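Hen1 (Anabaena variabilis, PDB 3JWH) probably methylates the 2'-hydroxyl of the 3'-terminal nucleotide of RNA, its methyltransferase domain being bound here to the product S-adenosyl-L-homocysteine. Local coordinates at residues Ser62-Ser65 with Leu66-Ala69. Residues are numbered along the deposited sequence; the frame is centred on the assembly and turned at random.
Sequences SYRS and LEIA
L66 N donates to S62 O over 3.2 Å, and with this bond the first turn of helix 63-73 closes, just beyond strand 55-60. E67 N to Y63 O, I68 N to R64 O and A69 N to S65 O continue the i to i+4 pattern. The turn is a worked example of how a helix start is capped: S62 OG accepts from S65 N at 3.1 Å, nearly straight at 171°, while S65 OG adds a weak bond to the same oxygen. On the buried side L66 also touches C38 and Q90; its chi2 near 6° turns CD2 onto S62 O, a tight and probably strained approach of 3.2 Å. The other side faces solvent, and its side chains meet by van der Waals contact alone. R64 starts with CG anti to its own N (chi1 -170°), then bends at chi2 and chi3, which lays the guanidinium forward along the helix. I68 CG1 sits over one of its faces, 3.6 Å from R64 NH2, and E67 CB meets R64 NH1 at the edge, at 3.3 Å. The E67 carboxylate turns away, with OE2 5.9 Å from R64 NH1. S62 N is hydrogen-bonded to D60 OD1, and S62 touches S-adenosyl-L-homocysteine: a serine N-cap at the cofactor pocket of a Rossmann-like methyltransferase.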
loop_
_atom_site.group_PDB
_atom_site.type_symbol
_atom_site.label_atom_id
_atom_site.label_comp_id
_atom_site.label_asym_id
_atom_site.label_seq_id
_atom_site.Cartn_x
_atom_site.Cartn_y
_atom_site.Cartn_z
ATOM N N SER A 62 -13.819 1.405 6.781
ATOM C CA SER A 62 -14.833 2.446 6.661
ATOM C C SER A 62 -15.832 2.269 5.506
ATOM O O SER A 62 -15.451 2.163 4.339
ATOM C CB SER A 62 -14.159 3.811 6.569
ATOM O OG SER A 62 -15.051 4.770 6.050
ATOM N N TYR A 63 -17.117 2.235 5.853
ATOM C CA TYR A 63 -18.196 2.086 4.879
ATOM C C TYR A 63 -18.298 3.358 4.049
ATOM O O TYR A 63 -18.520 3.305 2.844
ATOM C CB TYR A 63 -19.545 1.821 5.593
ATOM C CG TYR A 63 -19.687 0.420 6.177
ATOM C CD1 TYR A 63 -20.140 -0.641 5.395
ATOM C CD2 TYR A 63 -19.363 0.158 7.504
ATOM C CE1 TYR A 63 -20.269 -1.925 5.913
ATOM C CE2 TYR A 63 -19.491 -1.131 8.043
ATOM C CZ TYR A 63 -19.946 -2.165 7.236
ATOM O OH TYR A 63 -20.082 -3.440 7.751
ATOM N N ARG A 64 -18.144 4.499 4.699
ATOM C CA ARG A 64 -18.222 5.777 4.010
ATOM C C ARG A 64 -17.188 5.843 2.890
ATOM O O ARG A 64 -17.505 6.182 1.752
ATOM C CB ARG A 64 -17.986 6.927 4.990
ATOM C CG ARG A 64 -18.285 8.284 4.386
ATOM C CD ARG A 64 -19.773 8.457 4.170
ATOM N NE ARG A 64 -20.088 9.207 2.956
ATOM C CZ ARG A 64 -20.304 8.648 1.769
ATOM N NH1 ARG A 64 -20.236 7.327 1.633
ATOM N NH2 ARG A 64 -20.617 9.405 0.723
ATOM N N SER A 65 -15.954 5.496 3.218
ATOM C CA SER A 65 -14.881 5.515 2.236
ATOM C C SER A 65 -15.090 4.531 1.098
ATOM O O SER A 65 -14.785 4.845 -0.055
ATOM C CB SER A 65 -13.553 5.238 2.920
ATOM O OG SER A 65 -13.184 6.349 3.714
ATOM N N LEU A 66 -15.598 3.341 1.408
ATOM C CA LEU A 66 -15.833 2.345 0.369
ATOM C C LEU A 66 -16.954 2.783 -0.568
ATOM O O LEU A 66 -16.896 2.508 -1.757
ATOM C CB LEU A 66 -16.175 0.976 0.977
ATOM C CG LEU A 66 -15.125 -0.123 1.231
ATOM C CD1 LEU A 66 -13.706 0.330 0.965
ATOM C CD2 LEU A 66 -15.287 -0.592 2.645
ATOM N N GLU A 67 -17.982 3.446 -0.047
ATOM C CA GLU A 67 -19.076 3.896 -0.912
ATOM C C GLU A 67 -18.532 4.952 -1.869
ATOM O O GLU A 67 -18.847 4.958 -3.057
ATOM C CB GLU A 67 -20.232 4.494 -0.099
ATOM C CG GLU A 67 -21.039 3.490 0.733
ATOM C CD GLU A 67 -21.756 2.429 -0.107
ATOM O OE1 GLU A 67 -21.067 1.610 -0.755
ATOM O OE2 GLU A 67 -23.010 2.410 -0.117
ATOM N N ILE A 68 -17.708 5.850 -1.348
ATOM C CA ILE A 68 -17.122 6.882 -2.178
ATOM C C ILE A 68 -16.228 6.236 -3.239
ATOM O O ILE A 68 -16.290 6.606 -4.409
ATOM C CB ILE A 68 -16.337 7.887 -1.306
ATOM C CG1 ILE A 68 -17.333 8.654 -0.420
ATOM C CG2 ILE A 68 -15.542 8.840 -2.177
ATOM C CD1 ILE A 68 -16.700 9.561 0.591
ATOM N N ALA A 69 -15.417 5.257 -2.842
ATOM C CA ALA A 69 -14.542 4.570 -3.793
ATOM C C ALA A 69 -15.351 4.020 -4.971
ATOM O O ALA A 69 -14.997 4.224 -6.135
ATOM C CB ALA A 69 -13.805 3.440 -3.105
#